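Local structure of B12-binding domain-containing protein (Kitasatospora setae, 6WTE) at residues A[310-323]-A[359-372]. The protein probably transfers methyl groups as a cobalamin-dependent radical SAM methylase that works by non-radical chemistry and carries a [4Fe-4S] cluster. Residues are numbered along the deposited sequence; the frame is centred on the assembly and turned at random.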
loop_
_atom_site.group_PDB
_atom_site.type_symbol
_atom_site.label_atom_id
_atom_site.label_comp_id
_atom_site.label_asym_id
_atom_site.label_seq_id
_atom_site.Cartn_x
_atom_site.Cartn_y
_atom_site.Cartn_z
ATOM N N GLN A 310 -9.334 11.619 1.121
ATOM C CA GLN A 310 -8.725 12.939 1.131
ATOM C C GLN A 310 -9.706 13.935 1.730
ATOM O O GLN A 310 -10.901 13.641 1.857
ATOM C CB GLN A 310 -8.333 13.357 -0.286
ATOM C CG GLN A 310 -7.129 12.594 -0.825
ATOM C CD GLN A 310 -5.875 12.879 -0.029
ATOM O OE1 GLN A 310 -5.346 13.991 -0.067
ATOM N NE2 GLN A 310 -5.411 11.888 0.727
ATOM N N PRO A 311 -9.228 15.107 2.157
ATOM C CA PRO A 311 -10.146 16.068 2.790
ATOM C C PRO A 311 -11.272 16.536 1.890
ATOM O O PRO A 311 -12.321 16.949 2.399
ATOM C CB PRO A 311 -9.222 17.229 3.178
ATOM C CG PRO A 311 -7.895 16.601 3.361
ATOM C CD PRO A 311 -7.820 15.508 2.320
ATOM N N SER A 312 -11.088 16.512 0.574
ATOM C CA SER A 312 -12.086 16.995 -0.361
ATOM C C SER A 312 -12.116 16.054 -1.555
ATOM O O SER A 312 -11.056 15.595 -2.004
ATOM C CB SER A 312 -11.773 18.428 -0.825
ATOM O OG SER A 312 -12.723 18.877 -1.778
ATOM N N PRO A 313 -13.306 15.745 -2.097
ATOM C CA PRO A 313 -14.620 16.223 -1.663
ATOM C C PRO A 313 -15.217 15.358 -0.565
ATOM O O PRO A 313 -15.215 14.130 -0.677
ATOM C CB PRO A 313 -15.456 16.129 -2.937
ATOM C CG PRO A 313 -14.862 14.959 -3.683
ATOM C CD PRO A 313 -13.397 14.886 -3.295
ATOM N N PHE A 314 -15.740 15.995 0.486
ATOM C CA PHE A 314 -16.372 15.268 1.590
ATOM C C PHE A 314 -17.508 16.165 2.083
ATOM O O PHE A 314 -17.307 16.990 2.976
ATOM C CB PHE A 314 -15.382 14.954 2.707
ATOM C CG PHE A 314 -15.860 13.887 3.670
ATOM C CD1 PHE A 314 -16.842 14.163 4.616
ATOM C CD2 PHE A 314 -15.311 12.615 3.639
ATOM C CE1 PHE A 314 -17.272 13.187 5.499
ATOM C CE2 PHE A 314 -15.733 11.634 4.515
ATOM C CZ PHE A 314 -16.719 11.911 5.444
ATOM N N ASP A 315 -18.688 16.009 1.482
ATOM C CA ASP A 315 -19.794 16.908 1.778
ATOM C C ASP A 315 -20.868 16.196 2.597
ATOM O O ASP A 315 -20.746 15.018 2.955
ATOM C CB ASP A 315 -20.368 17.524 0.491
ATOM C CG ASP A 315 -20.925 16.495 -0.486
ATOM O OD1 ASP A 315 -21.197 15.341 -0.102
ATOM O OD2 ASP A 315 -21.095 16.856 -1.672
ATOM N N GLU A 316 -21.932 16.942 2.903
ATOM C CA GLU A 316 -22.976 16.422 3.779
ATOM C C GLU A 316 -23.648 15.196 3.175
ATOM O O GLU A 316 -23.909 14.210 3.878
ATOM C CB GLU A 316 -24.001 17.517 4.071
ATOM C CG GLU A 316 -25.076 17.111 5.060
ATOM C CD GLU A 316 -26.006 18.260 5.394
ATOM O OE1 GLU A 316 -25.830 19.352 4.810
ATOM O OE2 GLU A 316 -26.906 18.073 6.242
ATOM N N GLU A 317 -23.938 15.234 1.871
ATOM C CA GLU A 317 -24.554 14.079 1.224
ATOM C C GLU A 317 -23.660 12.852 1.324
ATOM O O GLU A 317 -24.142 11.738 1.560
ATOM C CB GLU A 317 -24.865 14.387 -0.241
ATOM C CG GLU A 317 -25.521 13.215 -0.972
ATOM C CD GLU A 317 -25.593 13.408 -2.473
ATOM O OE1 GLU A 317 -24.652 13.987 -3.058
ATOM O OE2 GLU A 317 -26.604 12.978 -3.068
ATOM N N PHE A 318 -22.352 13.035 1.135
ATOM C CA PHE A 318 -21.430 11.913 1.260
ATOM C C PHE A 318 -21.458 11.344 2.670
ATOM O O PHE A 318 -21.507 10.123 2.854
ATOM C CB PHE A 318 -20.014 12.356 0.882
ATOM C CG PHE A 318 -19.031 11.217 0.732
ATOM C CD1 PHE A 318 -19.298 10.163 -0.122
ATOM C CD2 PHE A 318 -17.829 11.221 1.428
ATOM C CE1 PHE A 318 -18.389 9.117 -0.270
ATOM C CE2 PHE A 318 -16.911 10.186 1.274
ATOM C CZ PHE A 318 -17.199 9.130 0.428
ATOM N N ALA A 319 -21.467 12.219 3.682
ATOM C CA ALA A 319 -21.461 11.747 5.059
ATOM C C ALA A 319 -22.761 11.030 5.403
ATOM O O ALA A 319 -22.740 10.012 6.103
ATOM C CB ALA A 319 -21.212 12.911 6.017
ATOM N N ASP A 320 -23.900 11.536 4.912
ATOM C CA ASP A 320 -25.169 10.839 5.127
ATOM C C ASP A 320 -25.163 9.468 4.464
ATOM O O ASP A 320 -25.688 8.496 5.020
ATOM C CB ASP A 320 -26.335 11.669 4.595
ATOM C CG ASP A 320 -26.625 12.891 5.445
ATOM O OD1 ASP A 320 -26.242 12.910 6.633
ATOM O OD2 ASP A 320 -27.253 13.828 4.922
ATOM N N LEU A 321 -24.577 9.371 3.269
ATOM C CA LEU A 321 -24.514 8.084 2.584
ATOM C C LEU A 321 -23.592 7.116 3.314
ATOM O O LEU A 321 -23.930 5.939 3.483
ATOM C CB LEU A 321 -24.055 8.289 1.142
ATOM C CG LEU A 321 -25.116 8.811 0.174
ATOM C CD1 LEU A 321 -24.482 9.157 -1.162
ATOM C CD2 LEU A 321 -26.228 7.781 -0.009
ATOM N N LEU A 322 -22.432 7.593 3.770
ATOM C CA LEU A 322 -21.549 6.749 4.569
ATOM C C LEU A 322 -22.263 6.224 5.807
ATOM O O LEU A 322 -22.194 5.029 6.119
ATOM C CB LEU A 322 -20.300 7.530 4.965
ATOM C CG LEU A 322 -19.272 7.803 3.869
ATOM C CD1 LEU A 322 -18.270 8.810 4.400
ATOM C CD2 LEU A 322 -18.570 6.509 3.450
ATOM N N ALA A 323 -22.958 7.105 6.533
ATOM C CA ALA A 323 -23.645 6.659 7.740
ATOM C C ALA A 323 -24.691 5.603 7.412
ATOM O O ALA A 323 -24.770 4.571 8.085
ATOM C CB ALA A 323 -24.284 7.849 8.458
ATOM N N ASP A 359 -11.721 21.822 4.762
ATOM C CA ASP A 359 -12.234 20.545 4.283
ATOM C C ASP A 359 -12.026 19.446 5.315
ATOM O O ASP A 359 -12.897 18.588 5.492
ATOM C CB ASP A 359 -11.572 20.176 2.953
ATOM C CG ASP A 359 -11.935 21.139 1.840
ATOM O OD1 ASP A 359 -13.135 21.409 1.643
ATOM O OD2 ASP A 359 -11.020 21.651 1.171
ATOM N N THR A 360 -10.878 19.447 6.000
ATOM C CA THR A 360 -10.668 18.484 7.077
ATOM C C THR A 360 -11.574 18.792 8.266
ATOM O O THR A 360 -12.125 17.877 8.891
ATOM C CB THR A 360 -9.194 18.472 7.497
ATOM O OG1 THR A 360 -8.394 17.903 6.446
ATOM C CG2 THR A 360 -8.995 17.645 8.761
ATOM N N GLU A 361 -11.737 20.077 8.595
ATOM C CA GLU A 361 -12.647 20.453 9.671
ATOM C C GLU A 361 -14.069 19.989 9.377
ATOM O O GLU A 361 -14.756 19.471 10.265
ATOM C CB GLU A 361 -12.604 21.967 9.880
ATOM C CG GLU A 361 -13.473 22.476 11.016
ATOM C CD GLU A 361 -12.843 22.297 12.383
ATOM O OE1 GLU A 361 -13.519 21.756 13.285
ATOM O OE2 GLU A 361 -11.675 22.705 12.561
ATOM N N ARG A 362 -14.533 20.182 8.139
ATOM C CA ARG A 362 -15.887 19.753 7.805
ATOM C C ARG A 362 -16.003 18.239 7.830
ATOM O O ARG A 362 -16.998 17.703 8.325
ATOM C CB ARG A 362 -16.318 20.294 6.443
ATOM C CG ARG A 362 -17.766 19.924 6.110
ATOM C CD ARG A 362 -18.274 20.555 4.822
ATOM N NE ARG A 362 -17.602 20.035 3.636
ATOM C CZ ARG A 362 -18.023 20.251 2.392
ATOM N NH1 ARG A 362 -19.117 20.973 2.177
ATOM N NH2 ARG A 362 -17.357 19.746 1.364
ATOM N N LEU A 363 -15.003 17.534 7.307
ATOM C CA LEU A 363 -15.032 16.077 7.357
ATOM C C LEU A 363 -15.190 15.590 8.788
ATOM O O LEU A 363 -16.035 14.735 9.080
ATOM C CB LEU A 363 -13.754 15.514 6.736
ATOM C CG LEU A 363 -13.561 13.998 6.645
ATOM C CD1 LEU A 363 -12.562 13.732 5.536
ATOM C CD2 LEU A 363 -13.023 13.420 7.942
ATOM N N VAL A 364 -14.361 16.111 9.694
ATOM C CA VAL A 364 -14.390 15.636 11.070
ATOM C C VAL A 364 -15.726 15.972 11.722
ATOM O O VAL A 364 -16.327 15.129 12.400
ATOM C CB VAL A 364 -13.198 16.212 11.857
ATOM C CG1 VAL A 364 -13.341 15.912 13.346
ATOM C CG2 VAL A 364 -11.888 15.641 11.323
ATOM N N ARG A 365 -16.238 17.184 11.483
ATOM C CA ARG A 365 -17.538 17.562 12.052
ATOM C C ARG A 365 -18.654 16.651 11.554
ATOM O O ARG A 365 -19.456 16.140 12.347
ATOM C CB ARG A 365 -17.881 19.013 11.727
ATOM C CG ARG A 365 -19.332 19.336 12.079
ATOM C CD ARG A 365 -19.695 20.796 11.818
ATOM N NE ARG A 365 -19.531 21.182 10.419
ATOM C CZ ARG A 365 -20.458 21.034 9.476
ATOM N NH1 ARG A 365 -21.635 20.486 9.765
ATOM N NH2 ARG A 365 -20.202 21.428 8.234
ATOM N N LEU A 366 -18.753 16.481 10.235
ATOM C CA LEU A 366 -19.810 15.653 9.667
ATOM C C LEU A 366 -19.739 14.228 10.198
ATOM O O LEU A 366 -20.772 13.612 10.488
ATOM C CB LEU A 366 -19.722 15.660 8.138
ATOM C CG LEU A 366 -20.042 16.976 7.416
ATOM C CD1 LEU A 366 -19.803 16.828 5.918
ATOM C CD2 LEU A 366 -21.476 17.442 7.695
ATOM N N CYS A 367 -18.527 13.685 10.336
ATOM C CA CYS A 367 -18.398 12.354 10.917
ATOM C C CYS A 367 -18.812 12.353 12.384
ATOM O O CYS A 367 -19.524 11.446 12.831
ATOM C CB CYS A 367 -16.971 11.851 10.768
ATOM S SG CYS A 367 -16.510 11.420 9.073
ATOM N N ARG A 368 -18.375 13.363 13.145
ATOM C CA ARG A 368 -18.772 13.461 14.547
ATOM C C ARG A 368 -20.287 13.518 14.687
ATOM O O ARG A 368 -20.872 12.821 15.524
ATOM C CB ARG A 368 -18.133 14.690 15.197
ATOM C CG ARG A 368 -18.527 14.866 16.660
ATOM C CD ARG A 368 -18.021 16.173 17.250
ATOM N NE ARG A 368 -18.745 17.337 16.745
ATOM C CZ ARG A 368 -18.176 18.354 16.108
ATOM N NH1 ARG A 368 -18.917 19.369 15.684
ATOM N NH2 ARG A 368 -16.866 18.363 15.900
ATOM N N GLU A 369 -20.940 14.346 13.868
ATOM C CA GLU A 369 -22.394 14.457 13.903
ATOM C C GLU A 369 -23.092 13.126 13.653
ATOM O O GLU A 369 -24.237 12.947 14.082
ATOM C CB GLU A 369 -22.862 15.473 12.865
ATOM C CG GLU A 369 -22.418 16.899 13.142
ATOM C CD GLU A 369 -22.765 17.829 12.003
ATOM O OE1 GLU A 369 -23.092 17.324 10.906
ATOM O OE2 GLU A 369 -22.714 19.060 12.202
ATOM N N ARG A 370 -22.437 12.190 12.969
ATOM C CA ARG A 370 -23.055 10.926 12.603
ATOM C C ARG A 370 -22.461 9.736 13.339
ATOM O O ARG A 370 -22.755 8.594 12.980
ATOM C CB ARG A 370 -22.954 10.710 11.091
ATOM C CG ARG A 370 -23.808 11.687 10.301
ATOM C CD ARG A 370 -23.269 11.969 8.900
ATOM N NE ARG A 370 -24.105 12.979 8.256
ATOM C CZ ARG A 370 -24.050 14.276 8.546
ATOM N NH1 ARG A 370 -23.186 14.714 9.451
ATOM N NH2 ARG A 370 -24.861 15.134 7.939
ATOM N N GLY A 371 -21.652 9.968 14.368
ATOM C CA GLY A 371 -21.104 8.852 15.114
ATOM C C GLY A 371 -20.099 8.035 14.338
ATOM O O GLY A 371 -19.940 6.840 14.603
ATOM N N ILE A 372 -19.428 8.651 13.373
ATOM C CA ILE A 372 -18.386 8.003 12.584
ATOM C C ILE A 372 -17.042 8.425 13.152
ATOM O O ILE A 372 -16.769 9.625 13.295
ATOM C CB ILE A 372 -18.505 8.384 11.102
ATOM C CG1 ILE A 372 -19.804 7.830 10.526
ATOM C CG2 ILE A 372 -17.283 7.903 10.300
ATOM C CD1 ILE A 372 -20.099 8.373 9.148
HETATM O O HOH W 1 -15.038 18.720 0.760
#
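Asp320 OD1 takes two N-H groups from Arg370, NE at 2.7 Å and NH2 at 2.9 Å. OD1 lies close to the guanidinium plane, but both nitrogens come from the same face of the Asp320 carboxylate, well out of its plane. On its far nitrogen the guanidinium is pinned to helix 357-369: Arg370 NH1 donates to Leu366 O, in the carbonyl plane on a lone pair, and to Glu369 OE1 on its anti lone pair. Glu316 makes a long salt bridge to NH2, its carboxylate turned 87° from the guanidinium, while Ala319 CB lies over one guanidinium face.

Further along, Phe314 is sandwiched. Leu363 CG sits over the centre of one ring face, 3.6 Å from the centroid in a CH-pi contact, and Phe318 covers the opposite face off-centre. With CG anti to the backbone N (chi1 -164°), the ring of Phe314 reaches across to helix 357-369, where Leu366 CD1 meets its edge and Cys367 SG approaches CZ obliquely at 3.7 Å. At the other end a water accepts from Phe314 N at 2.8 Å; in one of two Arg362 conformers NH2 also reaches it, a doubtful bond, and Asp315 CA rests over that guanidinium. Pro311 packs alongside Thr360, whose OG1 is hydrogen-bonded to Ser334.

The contact joins neighbouring helices on the outside of the radical SAM barrel, strand 327-335 running beneath both. Gln310 touches the iron-sulfur cluster, and the apolar centre packs the turn that follows Gln310 against helix 357-369, while the charge network, probably softened by solvent, ties the helices together at the partly exposed end.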